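Local coordinates for protein HMG-CoA Lyase (Bacillus subtilis subsp. subtilis, PDB 1YDO) that belongs to the HMGL-like family of TIM-barrel proteins, bears the name HMG-CoA lyase and is found here as two subunits, at residues H207-L216 and C240-A250; A98-E106 and T117-V127. All blocks are in the same frame, centred on the assembly; numbering follows the deposited sequence.

Interaction 1 of 2, residues H207-L216 and C240-A250; sequences HFHDTRGTAL and CPYAPGSSGNA
At the mouth of the TIM barrel, the turn after strand 204-207 meets the loop 240-250, with His207 and His209 against Asn249. The Asn249 amide donates from ND2 to His207 NE2 (3.2 Å). The bond is fairly straight, 152° at the hydrogen. Ring and amide planes are nearly coplanar, and ND2 comes in at the ring edge, tilted somewhat out of the ring plane. His207 CG is anti to the backbone N (chi1 -167°), which sends NE2 toward the asparagine. The His209 side chain runs alongside that of Asn249, but its ring is turned 81° to the amide. His209 CD2 lies 3.4 Å from Asn249 CA, while ND1 is hydrogen-bonded to the carbonyl O of Thr179. Asp16 of helix 13-17 touches all three side chains.

The backbones of His209 and Asn249 form a single bridge. Thr211 OG1 bonds to Ser247 O at 3.1 Å, in the carbonyl plane. Its CG2 branch points to Ser246 instead. A weak bond joins Ser247 OG to Asp210 O. At the other end, Ala215 CB packs on Ala250 CB at 3.7 Å, where the next helix begins. Arg291 of the second subunit packs on Ser247. Such packing between loops at the C-terminal ends of the strands belongs to the end of a TIM barrel where active sites as a rule lie.

Interaction 2 of 2, residues A98-E106 and T117-V127; sequences ACVFMSASE and TSESLHILKQV
Leu124 of helix 117-133 is the apolar centre, set between Val100 and Met102 of strand 97-103. Met102 is modelled as selenomethionine. The two methyls of Leu124 divide the work. CD2 reaches Val100 CB at 3.4 Å and also lies over the backbone at Phe101 O. CD1 meets the selenium of Met102 at 3.7 Å. One turn further along the helix, Val127 CG1 touches Val100 CG1 at 3.7 Å; the two side chains run past one another, head to tail.

Met102 reaches the other way, toward the start of the helix. Its chain is extended at chi2 and bends at chi3 (-78°), which lays the terminal CE beside Thr117, 3.5 Å from its carbonyl O. The Met102 CB meets Ser120 CB more loosely. The hydroxyl of Ser120 is used elsewhere, on Asn109 OD1. Leu121 CD1 stands at 4.3 Å from the selenium, and helix 156-169 covers this side with Leu162 on Met102 and Ala165 on Leu121.

The polar edge is the pair Glu106 and Thr117. Thr117 N donates to Glu106 OE1 (3.1 Å), approaching from above the carboxylate plane. Thr117 OG1 donates to OE2 (2.8 Å) on its syn side. Two bonds thus hold one carboxylate at the first turn of the helix, where its negative charge would probably suit the helix dipole. The strand and helix axes are 8.7 Å apart and run antiparallel, at 171°. Strand 97-103 and helix 117-133 are the first strand and the helix of a beta-alpha-beta crossover that strand 137-143 completes; such beta-alpha units build the TIM barrel.

How the interactions relate
Along the chain interaction 2 comes first, and both its segments precede those of interaction 1. Both belong to one barrel, on the same parallel sheet. Strand 97-103 carries interaction 2, and strand 204-207 leads into interaction 1; strands 137-143 and 174-177 lie between them. The centres are 24 Å apart and the nearest atoms about 9 Å, so the two do not touch. Tyr141 of strand 137-143 touches both: its ring meets the His207 ring and its backbone bonds to Val100. Interaction 2 packs an outer helix on the barrel wall. Interaction 1 joins loops at the mouth, within reach of the second subunit. One contact thus belongs to the barrel's outer layer, the other to the end where its strands finish.

Interaction 1 of 2, residues H207-L216 and C240-A250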
ATOM      1  N   HIS A 207     -11.641   9.235   2.753  1.00 37.09           N
ATOM      2  CA  HIS A 207     -11.677   8.006   3.505  1.00 40.08           C
ATOM      3  C   HIS A 207     -11.417   6.872   2.513  1.00 40.47           C
ATOM      4  O   HIS A 207     -12.338   6.407   1.857  1.00 40.72           O
ATOM      5  CB  HIS A 207     -13.049   7.839   4.148  1.00 42.76           C
ATOM      6  CG  HIS A 207     -13.102   6.752   5.193  1.00 47.80           C
ATOM      7  ND1 HIS A 207     -14.244   6.463   5.906  1.00 49.39           N
ATOM      8  CD2 HIS A 207     -12.149   5.900   5.647  1.00 50.57           C
ATOM      9  CE1 HIS A 207     -13.995   5.476   6.760  1.00 50.33           C
ATOM     10  NE2 HIS A 207     -12.736   5.117   6.623  1.00 50.99           N
ATOM     11  N   PHE A 208     -10.164   6.449   2.386  1.00 40.29           N
ATOM     12  CA  PHE A 208      -9.827   5.369   1.475  1.00 41.30           C
ATOM     13  C   PHE A 208      -9.796   3.995   2.151  1.00 43.96           C
ATOM     14  O   PHE A 208      -9.457   3.866   3.333  1.00 45.28           O
ATOM     15  CB  PHE A 208      -8.467   5.625   0.836  1.00 39.21           C
ATOM     16  CG  PHE A 208      -8.468   6.749  -0.149  1.00 37.31           C
ATOM     17  CD1 PHE A 208      -9.288   6.706  -1.277  1.00 35.94           C
ATOM     18  CD2 PHE A 208      -7.659   7.861   0.056  1.00 36.21           C
ATOM     19  CE1 PHE A 208      -9.305   7.759  -2.188  1.00 34.05           C
ATOM     20  CE2 PHE A 208      -7.662   8.919  -0.842  1.00 35.41           C
ATOM     21  CZ  PHE A 208      -8.489   8.870  -1.971  1.00 35.36           C
ATOM     22  N   HIS A 209     -10.145   2.965   1.387  1.00 45.15           N
ATOM     23  CA  HIS A 209     -10.117   1.584   1.877  1.00 45.49           C
ATOM     24  C   HIS A 209      -9.066   0.844   1.054  1.00 44.85           C
ATOM     25  O   HIS A 209      -9.224   0.716  -0.157  1.00 45.03           O
ATOM     26  CB  HIS A 209     -11.489   0.922   1.686  1.00 46.03           C
ATOM     27  CG  HIS A 209     -12.474   1.241   2.767  1.00 47.37           C
ATOM     28  ND1 HIS A 209     -13.785   0.840   2.717  1.00 48.80           N
ATOM     29  CD2 HIS A 209     -12.327   1.927   3.928  1.00 48.22           C
ATOM     30  CE1 HIS A 209     -14.417   1.268   3.802  1.00 49.85           C
ATOM     31  NE2 HIS A 209     -13.553   1.928   4.548  1.00 48.63           N
ATOM     32  N   ASP A 210      -7.991   0.356   1.664  1.00 43.82           N
ATOM     33  CA  ASP A 210      -7.031  -0.334   0.815  1.00 43.68           C
ATOM     34  C   ASP A 210      -7.310  -1.815   0.691  1.00 42.86           C
ATOM     35  O   ASP A 210      -6.434  -2.649   0.898  1.00 41.03           O
ATOM     36  CB  ASP A 210      -5.574  -0.089   1.245  1.00 44.38           C
ATOM     37  CG  ASP A 210      -5.244  -0.708   2.569  1.00 44.51           C
ATOM     38  OD1 ASP A 210      -6.057  -0.538   3.499  1.00 44.11           O
ATOM     39  OD2 ASP A 210      -4.172  -1.351   2.686  1.00 44.30           O
ATOM     40  N   THR A 211      -8.557  -2.129   0.351  1.00 42.40           N
ATOM     41  CA  THR A 211      -8.951  -3.502   0.133  1.00 40.32           C
ATOM     42  C   THR A 211      -8.096  -4.008  -1.037  1.00 38.78           C
ATOM     43  O   THR A 211      -7.811  -5.190  -1.134  1.00 38.68           O
ATOM     44  CB  THR A 211     -10.419  -3.583  -0.252  1.00 41.04           C
ATOM     45  OG1 THR A 211     -11.226  -3.089   0.823  1.00 41.91           O
ATOM     46  CG2 THR A 211     -10.804  -5.011  -0.566  1.00 39.80           C
ATOM     47  N   ARG A 212      -7.688  -3.099  -1.914  1.00 37.74           N
ATOM     48  CA  ARG A 212      -6.848  -3.458  -3.041  1.00 36.66           C
ATOM     49  C   ARG A 212      -5.425  -2.945  -2.829  1.00 34.63           C
ATOM     50  O   ARG A 212      -4.598  -2.954  -3.738  1.00 34.02           O
ATOM     51  CB  ARG A 212      -7.424  -2.891  -4.342  1.00 38.43           C
ATOM     52  CG  ARG A 212      -8.209  -3.902  -5.158  1.00 41.71           C
ATOM     53  CD  ARG A 212      -9.377  -4.508  -4.391  1.00 43.39           C
ATOM     54  NE  ARG A 212     -10.029  -5.559  -5.172  1.00 44.69           N
ATOM     55  CZ  ARG A 212     -10.903  -5.337  -6.147  1.00 44.84           C
ATOM     56  NH1 ARG A 212     -11.246  -4.095  -6.463  1.00 47.20           N
ATOM     57  NH2 ARG A 212     -11.424  -6.357  -6.813  1.00 44.82           N
ATOM     58  N   GLY A 213      -5.160  -2.498  -1.610  1.00 33.10           N
ATOM     59  CA  GLY A 213      -3.859  -1.976  -1.255  1.00 30.52           C
ATOM     60  C   GLY A 213      -3.444  -0.769  -2.068  1.00 29.16           C
ATOM     61  O   GLY A 213      -2.264  -0.621  -2.373  1.00 29.47           O
ATOM     62  N   THR A 214      -4.385   0.108  -2.413  1.00 26.95           N
ATOM     63  CA  THR A 214      -4.032   1.282  -3.199  1.00 26.69           C
ATOM     64  C   THR A 214      -4.296   2.557  -2.445  1.00 25.40           C
ATOM     65  O   THR A 214      -4.131   3.644  -2.983  1.00 24.27           O
ATOM     66  CB  THR A 214      -4.789   1.312  -4.558  1.00 28.76           C
ATOM     67  OG1 THR A 214      -6.186   1.125  -4.330  1.00 31.07           O
ATOM     68  CG2 THR A 214      -4.308   0.203  -5.486  1.00 31.32           C
ATOM     69  N   ALA A 215      -4.677   2.408  -1.182  1.00 24.61           N
ATOM     70  CA  ALA A 215      -4.982   3.545  -0.326  1.00 24.66           C
ATOM     71  C   ALA A 215      -3.912   4.617  -0.292  1.00 24.54           C
ATOM     72  O   ALA A 215      -4.148   5.752  -0.701  1.00 26.62           O
ATOM     73  CB  ALA A 215      -5.248   3.077   1.086  1.00 25.25           C
ATOM     74  N   LEU A 216      -2.748   4.270   0.231  1.00 22.28           N
ATOM     75  CA  LEU A 216      -1.675   5.234   0.329  1.00 20.70           C
ATOM     76  C   LEU A 216      -1.350   5.846  -1.025  1.00 20.76           C
ATOM     77  O   LEU A 216      -1.029   7.026  -1.111  1.00 21.21           O
ATOM     78  CB  LEU A 216      -0.453   4.566   0.946  1.00 20.38           C
ATOM     79  CG  LEU A 216      -0.282   4.711   2.459  1.00 18.45           C
ATOM     80  CD1 LEU A 216      -1.543   4.366   3.189  1.00 14.65           C
ATOM     81  CD2 LEU A 216       0.851   3.822   2.896  1.00 20.24           C
ATOM     82  N   CYS A 240     -13.622  -5.496   4.947  1.00 56.98           N
ATOM     83  CA  CYS A 240     -14.574  -5.043   3.945  1.00 60.34           C
ATOM     84  C   CYS A 240     -15.692  -6.081   3.831  1.00 61.85           C
ATOM     85  O   CYS A 240     -15.441  -7.234   3.487  1.00 61.61           O
ATOM     86  CB  CYS A 240     -13.873  -4.866   2.593  1.00 61.33           C
ATOM     87  SG  CYS A 240     -14.877  -4.057   1.323  1.00 62.07           S
ATOM     88  N   PRO A 241     -16.942  -5.685   4.135  1.00 64.08           N
ATOM     89  CA  PRO A 241     -18.085  -6.604   4.061  1.00 65.88           C
ATOM     90  C   PRO A 241     -18.348  -7.102   2.645  1.00 67.60           C
ATOM     91  O   PRO A 241     -18.899  -8.182   2.457  1.00 67.50           O
ATOM     92  CB  PRO A 241     -19.240  -5.770   4.618  1.00 64.76           C
ATOM     93  CG  PRO A 241     -18.869  -4.385   4.228  1.00 64.29           C
ATOM     94  CD  PRO A 241     -17.385  -4.333   4.529  1.00 64.81           C
ATOM     95  N   TYR A 242     -17.941  -6.307   1.661  1.00 69.76           N
ATOM     96  CA  TYR A 242     -18.111  -6.661   0.258  1.00 72.31           C
ATOM     97  C   TYR A 242     -17.100  -7.754  -0.126  1.00 72.76           C
ATOM     98  O   TYR A 242     -17.322  -8.515  -1.069  1.00 72.78           O
ATOM     99  CB  TYR A 242     -17.916  -5.416  -0.618  1.00 75.31           C
ATOM    100  CG  TYR A 242     -18.238  -5.609  -2.092  1.00 79.25           C
ATOM    101  CD1 TYR A 242     -19.483  -6.120  -2.499  1.00 80.29           C
ATOM    102  CD2 TYR A 242     -17.310  -5.253  -3.090  1.00 80.25           C
ATOM    103  CE1 TYR A 242     -19.796  -6.271  -3.864  1.00 80.96           C
ATOM    104  CE2 TYR A 242     -17.615  -5.401  -4.457  1.00 80.90           C
ATOM    105  CZ  TYR A 242     -18.857  -5.908  -4.834  1.00 81.17           C
ATOM    106  OH  TYR A 242     -19.163  -6.041  -6.173  1.00 80.91           O
ATOM    107  N   ALA A 243     -15.997  -7.832   0.615  1.00 73.34           N
ATOM    108  CA  ALA A 243     -14.958  -8.832   0.369  1.00 73.32           C
ATOM    109  C   ALA A 243     -14.323  -9.270   1.694  1.00 73.89           C
ATOM    110  O   ALA A 243     -13.332  -8.688   2.137  1.00 73.75           O
ATOM    111  CB  ALA A 243     -13.893  -8.261  -0.557  1.00 72.81           C
ATOM    112  N   PRO A 244     -14.889 -10.308   2.346  1.00 74.40           N
ATOM    113  CA  PRO A 244     -14.380 -10.826   3.624  1.00 74.07           C
ATOM    114  C   PRO A 244     -12.968 -11.408   3.547  1.00 73.78           C
ATOM    115  O   PRO A 244     -12.594 -12.048   2.562  1.00 73.42           O
ATOM    116  CB  PRO A 244     -15.425 -11.875   4.008  1.00 74.53           C
ATOM    117  CG  PRO A 244     -15.876 -12.394   2.678  1.00 74.14           C
ATOM    118  CD  PRO A 244     -16.032 -11.116   1.877  1.00 74.43           C
ATOM    119  N   GLY A 245     -12.187 -11.181   4.597  1.00 73.60           N
ATOM    120  CA  GLY A 245     -10.829 -11.680   4.622  1.00 72.87           C
ATOM    121  C   GLY A 245      -9.836 -10.663   4.093  1.00 72.58           C
ATOM    122  O   GLY A 245      -8.635 -10.913   4.094  1.00 73.01           O
ATOM    123  N   SER A 246     -10.331  -9.515   3.640  1.00 72.42           N
ATOM    124  CA  SER A 246      -9.467  -8.460   3.116  1.00 73.06           C
ATOM    125  C   SER A 246      -9.550  -7.208   3.990  1.00 72.65           C
ATOM    126  O   SER A 246     -10.598  -6.927   4.573  1.00 73.41           O
ATOM    127  CB  SER A 246      -9.853  -8.119   1.670  1.00 73.67           C
ATOM    128  OG  SER A 246     -11.188  -7.649   1.583  1.00 75.71           O
ATOM    129  N   SER A 247      -8.445  -6.464   4.073  1.00 71.82           N
ATOM    130  CA  SER A 247      -8.377  -5.242   4.882  1.00 70.11           C
ATOM    131  C   SER A 247      -9.401  -4.190   4.472  1.00 68.48           C
ATOM    132  O   SER A 247      -9.903  -4.204   3.347  1.00 68.54           O
ATOM    133  CB  SER A 247      -6.964  -4.644   4.829  1.00 70.24           C
ATOM    134  OG  SER A 247      -6.428  -4.688   3.520  1.00 70.12           O
ATOM    135  N   GLY A 248      -9.712  -3.285   5.400  1.00 66.86           N
ATOM    136  CA  GLY A 248     -10.685  -2.240   5.129  1.00 63.35           C
ATOM    137  C   GLY A 248     -10.024  -0.905   4.870  1.00 61.17           C
ATOM    138  O   GLY A 248      -9.442  -0.689   3.803  1.00 61.86           O
ATOM    139  N   ASN A 249     -10.111  -0.001   5.838  1.00 58.18           N
ATOM    140  CA  ASN A 249      -9.496   1.311   5.683  1.00 55.32           C
ATOM    141  C   ASN A 249      -7.998   1.247   5.893  1.00 52.11           C
ATOM    142  O   ASN A 249      -7.473   0.312   6.499  1.00 51.64           O
ATOM    143  CB  ASN A 249     -10.100   2.314   6.661  1.00 56.42           C
ATOM    144  CG  ASN A 249     -11.016   1.660   7.657  1.00 57.97           C
ATOM    145  OD1 ASN A 249     -10.616   0.741   8.370  1.00 58.57           O
ATOM    146  ND2 ASN A 249     -12.257   2.129   7.718  1.00 59.52           N
ATOM    147  N   ALA A 250      -7.315   2.265   5.392  1.00 48.49           N
ATOM    148  CA  ALA A 250      -5.872   2.343   5.512  1.00 43.47           C
ATOM    149  C   ALA A 250      -5.466   2.429   6.971  1.00 39.24           C
ATOM    150  O   ALA A 250      -6.103   3.109   7.760  1.00 37.06           O
ATOM    151  CB  ALA A 250      -5.359   3.558   4.753  1.00 44.23           C
TER

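Interaction 2 of 2, residues A98-E106 and T117-V127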
ATOM      1  N   ALA A  98     -20.835  15.690  15.311  1.00 39.15           N
ATOM      2  CA  ALA A  98     -21.717  14.663  14.815  1.00 38.21           C
ATOM      3  C   ALA A  98     -21.432  14.442  13.346  1.00 37.20           C
ATOM      4  O   ALA A  98     -21.260  15.395  12.599  1.00 38.11           O
ATOM      5  CB  ALA A  98     -23.154  15.094  15.008  1.00 38.47           C
ATOM      6  N   CYS A  99     -21.382  13.192  12.915  1.00 37.96           N
ATOM      7  CA  CYS A  99     -21.112  12.922  11.510  1.00 38.79           C
ATOM      8  C   CYS A  99     -22.291  12.258  10.847  1.00 37.75           C
ATOM      9  O   CYS A  99     -22.572  11.093  11.110  1.00 38.50           O
ATOM     10  CB  CYS A  99     -19.911  11.992  11.375  1.00 40.27           C
ATOM     11  SG  CYS A  99     -18.495  12.392  12.422  1.00 44.46           S
ATOM     12  N   VAL A 100     -22.990  12.977   9.992  1.00 36.72           N
ATOM     13  CA  VAL A 100     -24.098  12.342   9.310  1.00 39.14           C
ATOM     14  C   VAL A 100     -23.531  11.513   8.157  1.00 40.66           C
ATOM     15  O   VAL A 100     -22.331  11.577   7.875  1.00 41.37           O
ATOM     16  CB  VAL A 100     -25.068  13.371   8.755  1.00 40.00           C
ATOM     17  CG1 VAL A 100     -25.771  14.065   9.907  1.00 39.76           C
ATOM     18  CG2 VAL A 100     -24.319  14.371   7.877  1.00 37.38           C
ATOM     19  N   PHE A 101     -24.377  10.736   7.489  1.00 41.38           N
ATOM     20  CA  PHE A 101     -23.900   9.918   6.392  1.00 42.55           C
ATOM     21  C   PHE A 101     -24.991   9.500   5.440  1.00 44.82           C
ATOM     22  O   PHE A 101     -26.174   9.498   5.778  1.00 44.38           O
ATOM     23  CB  PHE A 101     -23.224   8.651   6.910  1.00 40.58           C
ATOM     24  CG  PHE A 101     -24.092   7.824   7.804  1.00 39.80           C
ATOM     25  CD1 PHE A 101     -24.248   8.167   9.144  1.00 41.33           C
ATOM     26  CD2 PHE A 101     -24.788   6.727   7.309  1.00 39.54           C
ATOM     27  CE1 PHE A 101     -25.092   7.431   9.984  1.00 40.92           C
ATOM     28  CE2 PHE A 101     -25.638   5.981   8.139  1.00 38.98           C
ATOM     29  CZ  PHE A 101     -25.789   6.336   9.474  1.00 39.25           C
HETATM   30  N   MSE A 102     -24.570   9.142   4.232  1.00 47.74           N
HETATM   31  CA  MSE A 102     -25.470   8.675   3.190  1.00 49.56           C
HETATM   32  C   MSE A 102     -24.635   8.199   2.024  1.00 49.22           C
HETATM   33  O   MSE A 102     -23.432   8.431   1.975  1.00 48.93           O
HETATM   34  CB  MSE A 102     -26.402   9.798   2.737  1.00 52.48           C
HETATM   35  CG  MSE A 102     -25.725  10.884   1.936  1.00 56.90           C
HETATM   36 SE   MSE A 102     -27.013  12.150   1.246  1.00 64.17          SE
HETATM   37  CE  MSE A 102     -27.690  11.089  -0.246  1.00 60.67           C
ATOM     38  N   SER A 103     -25.276   7.529   1.081  1.00 49.36           N
ATOM     39  CA  SER A 103     -24.563   7.032  -0.076  1.00 48.73           C
ATOM     40  C   SER A 103     -24.854   7.848  -1.334  1.00 48.92           C
ATOM     41  O   SER A 103     -25.955   8.378  -1.512  1.00 49.03           O
ATOM     42  CB  SER A 103     -24.921   5.565  -0.308  1.00 48.26           C
ATOM     43  OG  SER A 103     -24.263   5.055  -1.459  1.00 47.23           O
ATOM     44  N   ALA A 104     -23.847   7.956  -2.195  1.00 49.15           N
ATOM     45  CA  ALA A 104     -23.982   8.678  -3.454  1.00 49.29           C
ATOM     46  C   ALA A 104     -24.824   7.814  -4.392  1.00 49.90           C
ATOM     47  O   ALA A 104     -25.635   8.319  -5.170  1.00 48.13           O
ATOM     48  CB  ALA A 104     -22.608   8.925  -4.057  1.00 49.23           C
ATOM     49  N   SER A 105     -24.606   6.503  -4.304  1.00 51.55           N
ATOM     50  CA  SER A 105     -25.330   5.521  -5.104  1.00 52.51           C
ATOM     51  C   SER A 105     -26.717   5.300  -4.512  1.00 54.47           C
ATOM     52  O   SER A 105     -26.865   5.085  -3.300  1.00 54.24           O
ATOM     53  CB  SER A 105     -24.573   4.193  -5.129  1.00 50.67           C
ATOM     54  OG  SER A 105     -25.469   3.103  -5.149  1.00 47.63           O
ATOM     55  N   GLU A 106     -27.739   5.353  -5.360  1.00 56.54           N
ATOM     56  CA  GLU A 106     -29.111   5.154  -4.899  1.00 58.31           C
ATOM     57  C   GLU A 106     -29.266   3.740  -4.342  1.00 58.24           C
ATOM     58  O   GLU A 106     -29.753   3.550  -3.230  1.00 57.59           O
ATOM     59  CB  GLU A 106     -30.091   5.355  -6.061  1.00 61.02           C
ATOM     60  CG  GLU A 106     -31.543   5.552  -5.627  1.00 64.37           C
ATOM     61  CD  GLU A 106     -31.842   6.979  -5.225  1.00 67.20           C
ATOM     62  OE1 GLU A 106     -32.827   7.194  -4.473  1.00 69.80           O
ATOM     63  OE2 GLU A 106     -31.102   7.892  -5.669  1.00 67.20           O
ATOM     64  N   THR A 117     -31.838   8.674  -1.946  1.00 66.83           N
ATOM     65  CA  THR A 117     -30.876   9.741  -1.756  1.00 65.92           C
ATOM     66  C   THR A 117     -31.587  11.011  -1.298  1.00 65.28           C
ATOM     67  O   THR A 117     -31.102  11.714  -0.412  1.00 65.36           O
ATOM     68  CB  THR A 117     -30.101  10.021  -3.059  1.00 66.10           C
ATOM     69  OG1 THR A 117     -31.024  10.210  -4.139  1.00 65.82           O
ATOM     70  CG2 THR A 117     -29.171   8.859  -3.383  1.00 65.50           C
ATOM     71  N   SER A 118     -32.751  11.290  -1.878  1.00 64.69           N
ATOM     72  CA  SER A 118     -33.514  12.486  -1.516  1.00 63.33           C
ATOM     73  C   SER A 118     -33.967  12.422  -0.072  1.00 61.88           C
ATOM     74  O   SER A 118     -33.780  13.362   0.689  1.00 61.05           O
ATOM     75  CB  SER A 118     -34.737  12.640  -2.425  1.00 63.65           C
ATOM     76  OG  SER A 118     -35.640  11.565  -2.240  1.00 64.88           O
ATOM     77  N   GLU A 119     -34.571  11.299   0.285  1.00 61.98           N
ATOM     78  CA  GLU A 119     -35.061  11.094   1.630  1.00 62.60           C
ATOM     79  C   GLU A 119     -33.937  11.291   2.619  1.00 62.42           C
ATOM     80  O   GLU A 119     -34.084  12.034   3.587  1.00 62.81           O
ATOM     81  CB  GLU A 119     -35.634   9.694   1.771  1.00 64.39           C
ATOM     82  CG  GLU A 119     -36.891   9.474   0.949  1.00 66.15           C
ATOM     83  CD  GLU A 119     -37.403   8.046   1.044  1.00 67.70           C
ATOM     84  OE1 GLU A 119     -37.643   7.567   2.180  1.00 67.60           O
ATOM     85  OE2 GLU A 119     -37.572   7.409  -0.019  1.00 67.60           O
ATOM     86  N   SER A 120     -32.809  10.629   2.382  1.00 61.79           N
ATOM     87  CA  SER A 120     -31.671  10.777   3.283  1.00 61.14           C
ATOM     88  C   SER A 120     -31.241  12.231   3.312  1.00 60.12           C
ATOM     89  O   SER A 120     -31.013  12.805   4.377  1.00 59.98           O
ATOM     90  CB  SER A 120     -30.491   9.911   2.830  1.00 60.71           C
ATOM     91  OG  SER A 120     -30.729   8.545   3.088  1.00 60.59           O
ATOM     92  N   LEU A 121     -31.136  12.824   2.133  1.00 59.28           N
ATOM     93  CA  LEU A 121     -30.722  14.211   2.040  1.00 59.35           C
ATOM     94  C   LEU A 121     -31.581  15.033   2.986  1.00 58.87           C
ATOM     95  O   LEU A 121     -31.087  15.851   3.759  1.00 57.88           O
ATOM     96  CB  LEU A 121     -30.893  14.715   0.610  1.00 59.05           C
ATOM     97  CG  LEU A 121     -30.283  16.078   0.271  1.00 59.80           C
ATOM     98  CD1 LEU A 121     -28.760  16.027   0.373  1.00 60.38           C
ATOM     99  CD2 LEU A 121     -30.689  16.456  -1.135  1.00 59.74           C
ATOM    100  N   HIS A 122     -32.879  14.791   2.926  1.00 59.66           N
ATOM    101  CA  HIS A 122     -33.822  15.507   3.765  1.00 60.49           C
ATOM    102  C   HIS A 122     -33.547  15.265   5.251  1.00 59.76           C
ATOM    103  O   HIS A 122     -33.667  16.177   6.072  1.00 59.03           O
ATOM    104  CB  HIS A 122     -35.249  15.081   3.406  1.00 61.86           C
ATOM    105  CG  HIS A 122     -36.312  15.913   4.057  1.00 63.75           C
ATOM    106  ND1 HIS A 122     -36.996  15.501   5.173  1.00 64.71           N
ATOM    107  CD2 HIS A 122     -36.792  17.143   3.742  1.00 64.62           C
ATOM    108  CE1 HIS A 122     -37.862  16.443   5.528  1.00 65.51           C
ATOM    109  NE2 HIS A 122     -37.754  17.443   4.677  1.00 65.71           N
ATOM    110  N   ILE A 123     -33.176  14.035   5.592  1.00 59.21           N
ATOM    111  CA  ILE A 123     -32.892  13.691   6.976  1.00 58.38           C
ATOM    112  C   ILE A 123     -31.692  14.490   7.464  1.00 58.08           C
ATOM    113  O   ILE A 123     -31.787  15.269   8.417  1.00 57.09           O
ATOM    114  CB  ILE A 123     -32.563  12.185   7.139  1.00 58.17           C
ATOM    115  CG1 ILE A 123     -33.608  11.330   6.426  1.00 58.01           C
ATOM    116  CG2 ILE A 123     -32.508  11.827   8.619  1.00 58.10           C
ATOM    117  CD1 ILE A 123     -35.031  11.510   6.934  1.00 58.74           C
ATOM    118  N   LEU A 124     -30.562  14.285   6.793  1.00 57.83           N
ATOM    119  CA  LEU A 124     -29.319  14.962   7.136  1.00 58.51           C
ATOM    120  C   LEU A 124     -29.540  16.456   7.235  1.00 58.63           C
ATOM    121  O   LEU A 124     -29.027  17.111   8.142  1.00 58.46           O
ATOM    122  CB  LEU A 124     -28.249  14.681   6.079  1.00 58.35           C
ATOM    123  CG  LEU A 124     -27.986  13.212   5.735  1.00 57.47           C
ATOM    124  CD1 LEU A 124     -26.759  13.146   4.838  1.00 57.56           C
ATOM    125  CD2 LEU A 124     -27.774  12.388   7.004  1.00 56.39           C
ATOM    126  N   LYS A 125     -30.305  16.990   6.290  1.00 58.93           N
ATOM    127  CA  LYS A 125     -30.614  18.415   6.267  1.00 59.37           C
ATOM    128  C   LYS A 125     -31.037  18.871   7.658  1.00 58.04           C
ATOM    129  O   LYS A 125     -30.398  19.728   8.261  1.00 57.26           O
ATOM    130  CB  LYS A 125     -31.760  18.691   5.283  1.00 61.44           C
ATOM    131  CG  LYS A 125     -32.225  20.153   5.210  1.00 62.67           C
ATOM    132  CD  LYS A 125     -33.387  20.315   4.218  1.00 64.25           C
ATOM    133  CE  LYS A 125     -33.741  21.779   4.005  1.00 64.50           C
ATOM    134  NZ  LYS A 125     -34.070  22.459   5.291  1.00 64.72           N
ATOM    135  N   GLN A 126     -32.119  18.292   8.169  1.00 57.51           N
ATOM    136  CA  GLN A 126     -32.592  18.706   9.474  1.00 57.89           C
ATOM    137  C   GLN A 126     -31.699  18.142  10.595  1.00 56.67           C
ATOM    138  O   GLN A 126     -31.475  18.800  11.617  1.00 55.81           O
ATOM    139  CB  GLN A 126     -34.086  18.343   9.659  1.00 58.69           C
ATOM    140  CG  GLN A 126     -35.080  19.094   8.677  1.00 60.55           C
ATOM    141  CD  GLN A 126     -34.885  20.650   8.616  1.00 61.91           C
ATOM    142  OE1 GLN A 126     -34.804  21.335   9.651  1.00 62.36           O
ATOM    143  NE2 GLN A 126     -34.848  21.194   7.403  1.00 63.32           N
ATOM    144  N   VAL A 127     -31.150  16.947  10.408  1.00 54.97           N
ATOM    145  CA  VAL A 127     -30.274  16.387  11.431  1.00 52.58           C
ATOM    146  C   VAL A 127     -29.071  17.302  11.659  1.00 52.21           C
ATOM    147  O   VAL A 127     -28.542  17.390  12.770  1.00 51.07           O
ATOM    148  CB  VAL A 127     -29.769  15.019  11.017  1.00 51.42           C
ATOM    149  CG1 VAL A 127     -28.764  14.524  12.035  1.00 50.07           C
ATOM    150  CG2 VAL A 127     -30.942  14.068  10.883  1.00 52.30           C
TER